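Local atomic coordinates of putative carbohydrate metabolism domain-containing protein (PDB entry 3S30), a protein that is of unproven function but is probably a carbohydrate-binding or glycoside-hydrolysing protein with a galactose-binding-like domain. Residues T97-T102 with S127-L132; V103-N108 with L122-S127; E118-Y123 with P154-P159. All blocks are in the same frame, centred on the assembly; numbering follows the deposited sequence.

Contact 1. Residues T97-T102 with S127-L132; sequences TKSIPT and SGYSTL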
ATOM      1  N   THR A  97     -10.817 -14.851  18.390  1.00120.78           N
ATOM      2  CA  THR A  97     -10.750 -13.705  17.436  1.00114.11           C
ATOM      3  C   THR A  97      -9.995 -12.523  18.037  1.00107.59           C
ATOM      4  O   THR A  97     -10.528 -11.812  18.890  1.00106.23           O
ATOM      5  CB  THR A  97     -12.161 -13.212  17.032  1.00114.12           C
ATOM      6  OG1 THR A  97     -12.824 -12.636  18.166  1.00112.75           O
ATOM      7  CG2 THR A  97     -13.000 -14.357  16.477  1.00121.19           C
ATOM      8  N   LYS A  98      -8.756 -12.324  17.596  1.00104.07           N
ATOM      9  CA  LYS A  98      -7.986 -11.132  17.960  1.00 98.08           C
ATOM     10  C   LYS A  98      -7.941 -10.156  16.786  1.00 91.62           C
ATOM     11  O   LYS A  98      -7.766 -10.561  15.631  1.00 91.02           O
ATOM     12  CB  LYS A  98      -6.562 -11.504  18.385  1.00 98.43           C
ATOM     13  CG  LYS A  98      -6.468 -12.139  19.770  1.00104.95           C
ATOM     14  CD  LYS A  98      -5.016 -12.416  20.145  1.00109.58           C
ATOM     15  CE  LYS A  98      -4.899 -13.155  21.470  1.00116.66           C
ATOM     16  NZ  LYS A  98      -3.476 -13.491  21.782  1.00117.48           N
ATOM     17  N   SER A  99      -8.111  -8.871  17.092  1.00 86.33           N
ATOM     18  CA  SER A  99      -7.994  -7.815  16.098  1.00 80.22           C
ATOM     19  C   SER A  99      -6.532  -7.525  15.818  1.00 75.76           C
ATOM     20  O   SER A  99      -5.689  -7.656  16.703  1.00 74.42           O
ATOM     21  CB  SER A  99      -8.681  -6.532  16.583  1.00 78.28           C
ATOM     22  OG  SER A  99      -8.475  -5.443  15.678  1.00 74.31           O
ATOM     23  N   ILE A 100      -6.234  -7.145  14.579  1.00 73.21           N
ATOM     24  CA  ILE A 100      -4.971  -6.466  14.276  1.00 69.83           C
ATOM     25  C   ILE A 100      -4.951  -5.113  15.003  1.00 66.53           C
ATOM     26  O   ILE A 100      -6.006  -4.623  15.426  1.00 66.87           O
ATOM     27  CB  ILE A 100      -4.773  -6.230  12.753  1.00 69.51           C
ATOM     28  CG1 ILE A 100      -5.939  -5.412  12.161  1.00 68.37           C
ATOM     29  CG2 ILE A 100      -4.593  -7.578  12.013  1.00 68.42           C
ATOM     30  CD1 ILE A 100      -5.742  -5.029  10.712  1.00 63.89           C
ATOM     31  N   PRO A 101      -3.762  -4.508  15.167  1.00 63.73           N
ATOM     32  CA  PRO A 101      -3.734  -3.152  15.697  1.00 60.88           C
ATOM     33  C   PRO A 101      -4.385  -2.164  14.740  1.00 58.92           C
ATOM     34  O   PRO A 101      -4.479  -2.436  13.533  1.00 58.13           O
ATOM     35  CB  PRO A 101      -2.237  -2.844  15.828  1.00 60.15           C
ATOM     36  CG  PRO A 101      -1.553  -4.148  15.790  1.00 62.78           C
ATOM     37  CD  PRO A 101      -2.405  -5.035  14.949  1.00 64.38           C
ATOM     38  N   THR A 102      -4.846  -1.040  15.285  1.00 57.63           N
ATOM     39  CA  THR A 102      -5.451   0.021  14.480  1.00 56.44           C
ATOM     40  C   THR A 102      -4.592   1.277  14.416  1.00 55.32           C
ATOM     41  O   THR A 102      -4.937   2.228  13.703  1.00 56.01           O
ATOM     42  CB  THR A 102      -6.858   0.371  14.985  1.00 57.09           C
ATOM     43  OG1 THR A 102      -6.803   0.760  16.370  1.00 58.84           O
ATOM     44  CG2 THR A 102      -7.788  -0.840  14.800  1.00 58.21           C
ATOM     45  N   SER A 127       0.155  -5.519  22.498  1.00 77.02           N
ATOM     46  CA  SER A 127      -0.298  -6.472  23.516  1.00 80.16           C
ATOM     47  C   SER A 127      -1.803  -6.686  23.406  1.00 79.92           C
ATOM     48  O   SER A 127      -2.573  -5.726  23.467  1.00 78.48           O
ATOM     49  CB  SER A 127       0.051  -5.971  24.923  1.00 83.58           C
ATOM     50  OG  SER A 127      -0.415  -6.868  25.922  1.00 89.05           O
ATOM     51  N   GLY A 128      -2.201  -7.942  23.224  1.00 80.13           N
ATOM     52  CA  GLY A 128      -3.607  -8.312  23.101  1.00 82.62           C
ATOM     53  C   GLY A 128      -4.155  -8.167  21.698  1.00 81.31           C
ATOM     54  O   GLY A 128      -5.372  -8.179  21.506  1.00 84.33           O
ATOM     55  N   TYR A 129      -3.254  -8.028  20.723  1.00 77.74           N
ATOM     56  CA  TYR A 129      -3.611  -7.889  19.319  1.00 75.05           C
ATOM     57  C   TYR A 129      -2.801  -8.890  18.494  1.00 71.83           C
ATOM     58  O   TYR A 129      -1.703  -9.278  18.888  1.00 71.07           O
ATOM     59  CB  TYR A 129      -3.293  -6.478  18.825  1.00 74.20           C
ATOM     60  CG  TYR A 129      -4.161  -5.359  19.363  1.00 78.04           C
ATOM     61  CD1 TYR A 129      -3.812  -4.669  20.520  1.00 83.69           C
ATOM     62  CD2 TYR A 129      -5.301  -4.953  18.683  1.00 83.94           C
ATOM     63  CE1 TYR A 129      -4.596  -3.619  21.002  1.00 87.03           C
ATOM     64  CE2 TYR A 129      -6.093  -3.909  19.154  1.00 89.14           C
ATOM     65  CZ  TYR A 129      -5.738  -3.245  20.312  1.00 91.21           C
ATOM     66  OH  TYR A 129      -6.528  -2.214  20.769  1.00 93.01           O
ATOM     67  N   SER A 130      -3.342  -9.312  17.355  1.00 69.79           N
ATOM     68  CA  SER A 130      -2.588 -10.141  16.413  1.00 67.85           C
ATOM     69  C   SER A 130      -1.661  -9.256  15.590  1.00 64.12           C
ATOM     70  O   SER A 130      -2.062  -8.212  15.088  1.00 62.71           O
ATOM     71  CB  SER A 130      -3.521 -10.911  15.471  1.00 68.40           C
ATOM     72  OG  SER A 130      -4.072 -12.032  16.127  1.00 75.93           O
ATOM     73  N   THR A 131      -0.418  -9.686  15.437  1.00 63.10           N
ATOM     74  CA  THR A 131       0.569  -8.883  14.739  1.00 59.29           C
ATOM     75  C   THR A 131       0.180  -8.701  13.276  1.00 58.83           C
ATOM     76  O   THR A 131      -0.089  -9.684  12.562  1.00 60.53           O
ATOM     77  CB  THR A 131       1.945  -9.519  14.836  1.00 57.21           C
ATOM     78  OG1 THR A 131       2.310  -9.623  16.214  1.00 58.07           O
ATOM     79  CG2 THR A 131       2.979  -8.685  14.096  1.00 54.44           C
ATOM     80  N   LEU A 132       0.138  -7.441  12.851  1.00 56.49           N
ATOM     81  CA  LEU A 132       0.011  -7.093  11.444  1.00 56.11           C
ATOM     82  C   LEU A 132       1.381  -7.153  10.791  1.00 54.99           C
ATOM     83  O   LEU A 132       2.293  -6.447  11.192  1.00 56.38           O
ATOM     84  CB  LEU A 132      -0.559  -5.680  11.289  1.00 55.13           C
ATOM     85  CG  LEU A 132      -0.894  -5.227   9.863  1.00 58.88           C
ATOM     86  CD1 LEU A 132      -2.105  -6.017   9.259  1.00 49.90           C
ATOM     87  CD2 LEU A 132      -1.161  -3.727   9.880  1.00 53.87           C
TER
HETATM   88  O   HOH W   1      -7.945  -7.760  20.151  1.00 76.27           O
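Ile100 and Pro101 pack against Ser130 and Leu132 where two loops meet at the margin of the galactose-binding-like beta domain. Segment 97-102 is the lead-in to strand 103-104. Segment 127-132 follows strand 117-124 and runs into strand 132-133. Neither has regular structure before Leu132, and the loops run at a steep angle to each other. This is not a strand pair.

The tight part lies toward the domain. CG2 of Ile100 sits 4.0 Å from CD1 of Leu132, and the Ile100 CD1 branch meets the same methyl. CG of Leu132 is anti to its own backbone N (chi1 -174°), which carries CD1 to both isoleucine branches. CD of Pro101 lies 4.1 Å from CB of Leu132. It also closes on the Ser130 carbonyl, with 3.2 Å between Pro101 CD and Ser130 O. The same oxygen receives a nearly straight CA-H...O contact from Ile100. Phe214 lies against Ile100 from outside the two segments, and Glu124 touches Pro101.

The Tyr129 ring is exposed but closely fitted against the backbone of 99-101. It presents its CD2 edge to Ser99 O, which lies near the ring plane. Ile100 O approaches the same CD2 obliquely.

The looser, solvent side is at Lys98 and Gly128. The extended Lys98 chain runs past Gly128 and Tyr129, and its CB comes 3.4 Å from Ser130 OG. A water adds a bridge from Ser99 N to Gly128 O.

Between the two sides runs the one direct hydrogen bond across the contact. Ser130 N donates a hydrogen bond to Ser99 O at 2.9 Å, with an angle of 151° at the hydrogen. The donor stands 36° out of the carbonyl plane of Ser99.

Contact 2. Residues V103-N108 with L122-S127; sequences VFNFEN and LYEAAS. With NA (sodium ion), chain C.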
ATOM      1  N   VAL A 103      -3.477   1.261  15.143  1.00 55.03           N
ATOM      2  CA  VAL A 103      -2.501   2.354  15.164  1.00 55.70           C
ATOM      3  C   VAL A 103      -1.207   1.820  14.551  1.00 54.82           C
ATOM      4  O   VAL A 103      -0.735   0.757  14.947  1.00 57.95           O
ATOM      5  CB  VAL A 103      -2.246   2.865  16.626  1.00 57.15           C
ATOM      6  CG1 VAL A 103      -1.213   3.962  16.654  1.00 51.12           C
ATOM      7  CG2 VAL A 103      -3.542   3.367  17.249  1.00 55.55           C
ATOM      8  N   PHE A 104      -0.649   2.536  13.580  1.00 53.00           N
ATOM      9  CA  PHE A 104       0.516   2.052  12.834  1.00 52.77           C
ATOM     10  C   PHE A 104       1.649   3.071  12.944  1.00 52.85           C
ATOM     11  O   PHE A 104       1.486   4.255  12.596  1.00 51.45           O
ATOM     12  CB  PHE A 104       0.156   1.738  11.362  1.00 53.70           C
ATOM     13  CG  PHE A 104      -1.126   0.938  11.209  1.00 56.85           C
ATOM     14  CD1 PHE A 104      -1.195  -0.382  11.646  1.00 55.15           C
ATOM     15  CD2 PHE A 104      -2.272   1.520  10.675  1.00 59.19           C
ATOM     16  CE1 PHE A 104      -2.383  -1.117  11.539  1.00 56.31           C
ATOM     17  CE2 PHE A 104      -3.466   0.785  10.555  1.00 59.58           C
ATOM     18  CZ  PHE A 104      -3.518  -0.534  10.992  1.00 53.71           C
ATOM     19  N   ASN A 105       2.791   2.592  13.442  1.00 52.06           N
ATOM     20  CA  ASN A 105       3.924   3.439  13.790  1.00 51.90           C
ATOM     21  C   ASN A 105       5.108   3.328  12.842  1.00 52.22           C
ATOM     22  O   ASN A 105       5.950   4.220  12.812  1.00 54.01           O
ATOM     23  CB  ASN A 105       4.392   3.120  15.209  1.00 53.04           C
ATOM     24  CG  ASN A 105       3.328   3.396  16.250  1.00 53.82           C
ATOM     25  OD1 ASN A 105       3.029   4.553  16.553  1.00 55.63           O
ATOM     26  ND2 ASN A 105       2.736   2.331  16.795  1.00 52.55           N
ATOM     27  N   PHE A 106       5.188   2.243  12.078  1.00 52.49           N
ATOM     28  CA  PHE A 106       6.285   2.031  11.132  1.00 51.88           C
ATOM     29  C   PHE A 106       7.671   1.982  11.800  1.00 52.41           C
ATOM     30  O   PHE A 106       8.664   2.430  11.213  1.00 52.46           O
ATOM     31  CB  PHE A 106       6.240   3.106  10.035  1.00 52.35           C
ATOM     32  CG  PHE A 106       4.858   3.343   9.483  1.00 53.22           C
ATOM     33  CD1 PHE A 106       4.273   2.420   8.622  1.00 55.51           C
ATOM     34  CD2 PHE A 106       4.130   4.469   9.845  1.00 58.62           C
ATOM     35  CE1 PHE A 106       2.989   2.614   8.127  1.00 54.04           C
ATOM     36  CE2 PHE A 106       2.841   4.678   9.343  1.00 60.09           C
ATOM     37  CZ  PHE A 106       2.278   3.745   8.473  1.00 58.50           C
ATOM     38  N   GLU A 107       7.733   1.438  13.019  1.00 53.00           N
ATOM     39  CA  GLU A 107       8.994   1.375  13.793  1.00 56.32           C
ATOM     40  C   GLU A 107       9.805   0.133  13.501  1.00 56.12           C
ATOM     41  O   GLU A 107      11.023   0.139  13.650  1.00 57.70           O
ATOM     42  CB  GLU A 107       8.742   1.379  15.322  1.00 56.95           C
ATOM     43  CG  GLU A 107       8.058   2.623  15.874  1.00 62.74           C
ATOM     44  CD  GLU A 107       8.832   3.925  15.633  1.00 68.23           C
ATOM     45  OE1 GLU A 107      10.056   3.895  15.370  1.00 63.92           O
ATOM     46  OE2 GLU A 107       8.195   4.994  15.726  1.00 68.78           O
ATOM     47  N   ASN A 108       9.106  -0.934  13.132  1.00 56.43           N
ATOM     48  CA  ASN A 108       9.629  -2.281  13.184  1.00 56.19           C
ATOM     49  C   ASN A 108       9.796  -2.855  11.790  1.00 55.41           C
ATOM     50  O   ASN A 108       8.904  -2.735  10.946  1.00 53.67           O
ATOM     51  CB  ASN A 108       8.663  -3.184  13.962  1.00 57.10           C
ATOM     52  CG  ASN A 108       8.370  -2.682  15.385  1.00 62.24           C
ATOM     53  OD1 ASN A 108       7.224  -2.349  15.719  1.00 60.13           O
ATOM     54  ND2 ASN A 108       9.394  -2.662  16.229  1.00 54.20           N
ATOM     55  N   LEU A 122       7.698  -4.781   7.058  1.00 47.57           N
ATOM     56  CA  LEU A 122       7.303  -3.999   8.218  1.00 47.92           C
ATOM     57  C   LEU A 122       6.183  -4.741   8.931  1.00 49.55           C
ATOM     58  O   LEU A 122       5.333  -5.362   8.288  1.00 50.22           O
ATOM     59  CB  LEU A 122       6.827  -2.591   7.836  1.00 46.90           C
ATOM     60  CG  LEU A 122       7.831  -1.535   7.360  1.00 46.05           C
ATOM     61  CD1 LEU A 122       8.386  -1.885   6.004  1.00 43.30           C
ATOM     62  CD2 LEU A 122       7.179  -0.150   7.317  1.00 43.79           C
ATOM     63  N   TYR A 123       6.193  -4.675  10.259  1.00 50.04           N
ATOM     64  CA  TYR A 123       5.124  -5.246  11.057  1.00 50.95           C
ATOM     65  C   TYR A 123       4.749  -4.359  12.248  1.00 51.75           C
ATOM     66  O   TYR A 123       5.531  -3.523  12.681  1.00 50.70           O
ATOM     67  CB  TYR A 123       5.514  -6.648  11.525  1.00 50.72           C
ATOM     68  CG  TYR A 123       6.744  -6.713  12.388  1.00 51.32           C
ATOM     69  CD1 TYR A 123       8.012  -6.822  11.818  1.00 53.77           C
ATOM     70  CD2 TYR A 123       6.646  -6.695  13.784  1.00 56.61           C
ATOM     71  CE1 TYR A 123       9.154  -6.900  12.614  1.00 54.90           C
ATOM     72  CE2 TYR A 123       7.786  -6.779  14.593  1.00 55.72           C
ATOM     73  CZ  TYR A 123       9.032  -6.885  13.997  1.00 56.06           C
ATOM     74  OH  TYR A 123      10.158  -6.972  14.772  1.00 59.92           O
ATOM     75  N   GLU A 124       3.547  -4.569  12.769  1.00 54.19           N
ATOM     76  CA  GLU A 124       3.050  -3.848  13.946  1.00 55.93           C
ATOM     77  C   GLU A 124       2.490  -4.853  14.950  1.00 56.96           C
ATOM     78  O   GLU A 124       1.537  -5.571  14.646  1.00 56.72           O
ATOM     79  CB  GLU A 124       1.946  -2.869  13.525  1.00 56.79           C
ATOM     80  CG  GLU A 124       1.502  -1.881  14.625  1.00 59.75           C
ATOM     81  CD  GLU A 124       2.519  -0.779  14.894  1.00 57.17           C
ATOM     82  OE1 GLU A 124       3.200  -0.339  13.940  1.00 59.16           O
ATOM     83  OE2 GLU A 124       2.626  -0.345  16.057  1.00 54.89           O
ATOM     84  N   ALA A 125       3.087  -4.898  16.140  1.00 58.69           N
ATOM     85  CA  ALA A 125       2.647  -5.789  17.221  1.00 60.53           C
ATOM     86  C   ALA A 125       2.221  -4.963  18.428  1.00 63.68           C
ATOM     87  O   ALA A 125       2.928  -4.035  18.823  1.00 65.03           O
ATOM     88  CB  ALA A 125       3.773  -6.747  17.619  1.00 58.64           C
ATOM     89  N   ALA A 126       1.070  -5.297  19.008  1.00 66.86           N
ATOM     90  CA  ALA A 126       0.634  -4.698  20.273  1.00 70.43           C
ATOM     91  C   ALA A 126       0.051  -5.765  21.191  1.00 73.64           C
ATOM     92  O   ALA A 126      -0.475  -6.785  20.722  1.00 72.36           O
ATOM     93  CB  ALA A 126      -0.387  -3.593  20.028  1.00 71.03           C
ATOM     94  N   SER A 127       0.155  -5.519  22.498  1.00 77.02           N
ATOM     95  CA  SER A 127      -0.298  -6.472  23.516  1.00 80.16           C
ATOM     96  C   SER A 127      -1.803  -6.686  23.406  1.00 79.92           C
ATOM     97  O   SER A 127      -2.573  -5.726  23.467  1.00 78.48           O
ATOM     98  CB  SER A 127       0.051  -5.971  24.923  1.00 83.58           C
ATOM     99  OG  SER A 127      -0.415  -6.868  25.922  1.00 89.05           O
TER
HETATM  100 NA    NA C 383       6.643   6.281  13.668  1.00 47.66          NA
HETATM  101  O   HOH W   2       0.298  -0.369  17.735  1.00 66.13           O
HETATM  102  O   HOH W   3       3.761  -0.351  11.182  1.00 51.42           O
HETATM  103  O   HOH W   4       5.784  -0.154  14.386  1.00 59.38           O
HETATM  104  O   HOH W   5       6.408  -1.256  11.487  1.00 49.19           O
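Glu124 reaches from strand 117-124 to Asn105 and is gripped there by two direct hydrogen bonds. Asn105 N donates to Glu124 OE1 at 3.0 Å, almost straight at 175°. Asn105 ND2 donates to Glu124 OE2 at 2.8 Å. Both donors stand above the carboxylate plane. The amide and carboxylate planes are 51° apart. The Glu124 chain bends at chi2 (74°), which brings OE1 to the backbone N of Asn105 and OE2 to its ND2.

Waters satisfy much of the rest. One donates to both Val103 O and Glu124 OE2. Another accepts from Phe106 N and donates to Glu124 OE1. A third accepts from Glu107 N and lies 2.6 Å from Glu124 OE1. Tyr123 N makes only a weak bond to Asn108 O, 3.4 Å long. Beside it, CB of Asn108 sits over one face of the Tyr123 ring in a CH-pi contact, 3.8 Å from the centroid.

The carbonyl of Asn105 points to the sodium ion, with Asn105 O at 2.3 Å from the metal. Glu107 OE2, Asn165 O and Asp343 OD1 complete the four protein ligands. Glu124 is thus a second-shell residue, and would be expected to steady the 105-107 loop at this metal site of the galactose-binding-like domain.

Contact 3. Residues E118-Y123 with P154-P159; sequences EYYVLY and PTSISP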
ATOM      1  N   GLU A 118      18.365  -8.522  -0.109  1.00 59.70           N
ATOM      2  CA  GLU A 118      17.695  -8.472   1.186  1.00 59.80           C
ATOM      3  C   GLU A 118      16.818  -7.218   1.277  1.00 57.29           C
ATOM      4  O   GLU A 118      17.238  -6.149   0.860  1.00 57.00           O
ATOM      5  CB  GLU A 118      18.726  -8.481   2.317  1.00 62.63           C
ATOM      6  CG  GLU A 118      19.444  -9.812   2.498  1.00 65.68           C
ATOM      7  CD  GLU A 118      20.250  -9.882   3.797  1.00 73.86           C
ATOM      8  OE1 GLU A 118      20.801  -8.840   4.225  1.00 72.87           O
ATOM      9  OE2 GLU A 118      20.339 -10.987   4.386  1.00 77.20           O
ATOM     10  N   TYR A 119      15.607  -7.352   1.823  1.00 55.96           N
ATOM     11  CA  TYR A 119      14.685  -6.216   1.968  1.00 53.86           C
ATOM     12  C   TYR A 119      13.922  -6.243   3.297  1.00 53.12           C
ATOM     13  O   TYR A 119      13.984  -7.228   4.030  1.00 54.20           O
ATOM     14  CB  TYR A 119      13.711  -6.172   0.788  1.00 53.36           C
ATOM     15  CG  TYR A 119      12.855  -7.411   0.635  1.00 52.85           C
ATOM     16  CD1 TYR A 119      11.681  -7.557   1.364  1.00 48.19           C
ATOM     17  CD2 TYR A 119      13.209  -8.422  -0.252  1.00 52.67           C
ATOM     18  CE1 TYR A 119      10.889  -8.673   1.221  1.00 50.63           C
ATOM     19  CE2 TYR A 119      12.423  -9.562  -0.388  1.00 53.60           C
ATOM     20  CZ  TYR A 119      11.272  -9.681   0.353  1.00 50.95           C
ATOM     21  OH  TYR A 119      10.476 -10.785   0.230  1.00 51.63           O
ATOM     22  N   TYR A 120      13.218  -5.156   3.616  1.00 51.52           N
ATOM     23  CA  TYR A 120      12.418  -5.087   4.856  1.00 50.15           C
ATOM     24  C   TYR A 120      10.947  -5.496   4.687  1.00 49.52           C
ATOM     25  O   TYR A 120      10.307  -5.172   3.683  1.00 48.00           O
ATOM     26  CB  TYR A 120      12.435  -3.681   5.456  1.00 49.50           C
ATOM     27  CG  TYR A 120      13.762  -3.182   6.000  1.00 49.70           C
ATOM     28  CD1 TYR A 120      14.668  -4.031   6.650  1.00 52.90           C
ATOM     29  CD2 TYR A 120      14.090  -1.832   5.899  1.00 49.65           C
ATOM     30  CE1 TYR A 120      15.869  -3.537   7.158  1.00 51.92           C
ATOM     31  CE2 TYR A 120      15.273  -1.337   6.409  1.00 46.89           C
ATOM     32  CZ  TYR A 120      16.158  -2.181   7.025  1.00 49.28           C
ATOM     33  OH  TYR A 120      17.322  -1.646   7.508  1.00 54.24           O
ATOM     34  N   VAL A 121      10.433  -6.231   5.675  1.00 51.09           N
ATOM     35  CA  VAL A 121       8.996  -6.441   5.850  1.00 50.70           C
ATOM     36  C   VAL A 121       8.643  -5.712   7.136  1.00 49.35           C
ATOM     37  O   VAL A 121       9.249  -5.965   8.175  1.00 50.50           O
ATOM     38  CB  VAL A 121       8.609  -7.954   5.957  1.00 53.22           C
ATOM     39  CG1 VAL A 121       7.096  -8.113   6.058  1.00 48.75           C
ATOM     40  CG2 VAL A 121       9.133  -8.756   4.747  1.00 52.92           C
ATOM     41  N   LEU A 122       7.698  -4.781   7.058  1.00 47.57           N
ATOM     42  CA  LEU A 122       7.303  -3.999   8.218  1.00 47.92           C
ATOM     43  C   LEU A 122       6.183  -4.741   8.931  1.00 49.55           C
ATOM     44  O   LEU A 122       5.333  -5.362   8.288  1.00 50.22           O
ATOM     45  CB  LEU A 122       6.827  -2.591   7.836  1.00 46.90           C
ATOM     46  CG  LEU A 122       7.831  -1.535   7.360  1.00 46.05           C
ATOM     47  CD1 LEU A 122       8.386  -1.885   6.004  1.00 43.30           C
ATOM     48  CD2 LEU A 122       7.179  -0.150   7.317  1.00 43.79           C
ATOM     49  N   TYR A 123       6.193  -4.675  10.259  1.00 50.04           N
ATOM     50  CA  TYR A 123       5.124  -5.246  11.057  1.00 50.95           C
ATOM     51  C   TYR A 123       4.749  -4.359  12.248  1.00 51.75           C
ATOM     52  O   TYR A 123       5.531  -3.523  12.681  1.00 50.70           O
ATOM     53  CB  TYR A 123       5.514  -6.648  11.525  1.00 50.72           C
ATOM     54  CG  TYR A 123       6.744  -6.713  12.388  1.00 51.32           C
ATOM     55  CD1 TYR A 123       8.012  -6.822  11.818  1.00 53.77           C
ATOM     56  CD2 TYR A 123       6.646  -6.695  13.784  1.00 56.61           C
ATOM     57  CE1 TYR A 123       9.154  -6.900  12.614  1.00 54.90           C
ATOM     58  CE2 TYR A 123       7.786  -6.779  14.593  1.00 55.72           C
ATOM     59  CZ  TYR A 123       9.032  -6.885  13.997  1.00 56.06           C
ATOM     60  OH  TYR A 123      10.158  -6.972  14.772  1.00 59.92           O
ATOM     61  N   PRO A 154      11.910  -0.226  -3.010  1.00 49.61           N
ATOM     62  CA  PRO A 154      10.871   0.805  -3.094  1.00 48.87           C
ATOM     63  C   PRO A 154      10.197   1.081  -1.752  1.00 48.54           C
ATOM     64  O   PRO A 154       9.760   2.220  -1.479  1.00 49.06           O
ATOM     65  CB  PRO A 154       9.872   0.235  -4.117  1.00 50.55           C
ATOM     66  CG  PRO A 154      10.607  -0.863  -4.859  1.00 48.25           C
ATOM     67  CD  PRO A 154      11.671  -1.358  -3.935  1.00 49.56           C
ATOM     68  N   THR A 155      10.156   0.056  -0.910  1.00 47.96           N
ATOM     69  CA  THR A 155       9.519   0.130   0.392  1.00 47.77           C
ATOM     70  C   THR A 155      10.503  -0.181   1.517  1.00 48.98           C
ATOM     71  O   THR A 155      11.100  -1.260   1.566  1.00 49.86           O
ATOM     72  CB  THR A 155       8.340  -0.835   0.441  1.00 47.03           C
ATOM     73  OG1 THR A 155       7.440  -0.499  -0.620  1.00 49.39           O
ATOM     74  CG2 THR A 155       7.611  -0.748   1.769  1.00 45.67           C
ATOM     75  N   SER A 156      10.645   0.786   2.419  1.00 49.80           N
ATOM     76  CA  SER A 156      11.569   0.724   3.543  1.00 50.69           C
ATOM     77  C   SER A 156      11.049   1.637   4.646  1.00 50.89           C
ATOM     78  O   SER A 156       9.881   2.064   4.605  1.00 49.93           O
ATOM     79  CB  SER A 156      12.969   1.173   3.110  1.00 51.43           C
ATOM     80  OG  SER A 156      13.940   0.893   4.111  1.00 53.17           O
ATOM     81  N   ILE A 157      11.900   1.902   5.637  1.00 51.27           N
ATOM     82  CA  ILE A 157      11.612   2.889   6.683  1.00 52.05           C
ATOM     83  C   ILE A 157      12.746   3.903   6.778  1.00 53.60           C
ATOM     84  O   ILE A 157      13.878   3.636   6.379  1.00 54.00           O
ATOM     85  CB  ILE A 157      11.400   2.256   8.105  1.00 52.07           C
ATOM     86  CG1 ILE A 157      12.672   1.545   8.612  1.00 52.62           C
ATOM     87  CG2 ILE A 157      10.222   1.308   8.106  1.00 46.04           C
ATOM     88  CD1 ILE A 157      12.607   1.138  10.066  1.00 43.19           C
ATOM     89  N   SER A 158      12.425   5.063   7.331  1.00 55.55           N
ATOM     90  CA  SER A 158      13.393   6.130   7.557  1.00 56.20           C
ATOM     91  C   SER A 158      13.425   6.437   9.040  1.00 56.74           C
ATOM     92  O   SER A 158      12.388   6.378   9.685  1.00 57.09           O
ATOM     93  CB  SER A 158      12.975   7.386   6.774  1.00 56.13           C
ATOM     94  OG  SER A 158      13.506   8.561   7.367  1.00 56.64           O
ATOM     95  N   PRO A 159      14.607   6.794   9.581  1.00 58.51           N
ATOM     96  CA  PRO A 159      14.677   7.293  10.963  1.00 59.86           C
ATOM     97  C   PRO A 159      14.167   8.734  11.163  1.00 60.10           C
ATOM     98  O   PRO A 159      14.102   9.208  12.300  1.00 59.63           O
ATOM     99  CB  PRO A 159      16.177   7.221  11.282  1.00 61.44           C
ATOM    100  CG  PRO A 159      16.848   7.405   9.961  1.00 61.70           C
ATOM    101  CD  PRO A 159      15.924   6.821   8.916  1.00 58.77           C
TER
HETATM  102  O   HOH W   6      13.524  -2.612   2.176  1.00 47.20           O
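CG of Tyr120 is anti to its carbonyl carbon (chi1 -67°), which swings the ring out to Ser156. In Ser156 the OG is anti to the backbone N (chi1 -169°), and this points it at the ring edge. The oxygen lies near the ring plane, 3.3 Å from Tyr120 CD2 and slightly farther from CE2. It is a van der Waals contact; the hydroxyl has its hydrogen bond with Asn151 OD1.

The apolar part lies next along the strand. CD2 of Leu122 meets CG2 of Ile157 at 3.5 Å, and Leu122 CG lies near the same Ile157 methyl. The two side chains lie alongside, pointing opposite ways.

No direct hydrogen bond joins the segments. A water links them instead, accepting from Tyr120 N at 2.9 Å and donating to Thr155 O at 2.8 Å. Asn138 ND2 bonds both Thr155 O and Tyr120 O, a second bridge.

Strands 118-123 and 155-158 cross at 73° and are not sheet partners. The contact packs the three-stranded sheet of 108-114, 117-124 and 132-133 across strand 155-158, which belongs to the larger antiparallel array through 166-173. Helix 138-142 packs against Tyr119 and Pro154.

How the contacts relate
Contact 3 is the buried one, whereas contacts 1 and 2 are partly buried. Contacts 2 and 3 share Leu122 and Tyr123 and both use strand 117-124. They also touch where Phe106 O nears CG2 of Ile157. Contacts 1 and 2 are joined by Leu132, whose O probably accepts from Glu124 N and whose CD2 packs on the Phe104 ring. The chemistry changes with place in the fold. Contact 3 relies on apolar contacts and indirect polar links through water and Asn138. Contact 2 is polar, with a buried carboxylate next to the sodium site. Contact 1 is a surface junction of loops, with backbone bonding and an apolar side toward the domain.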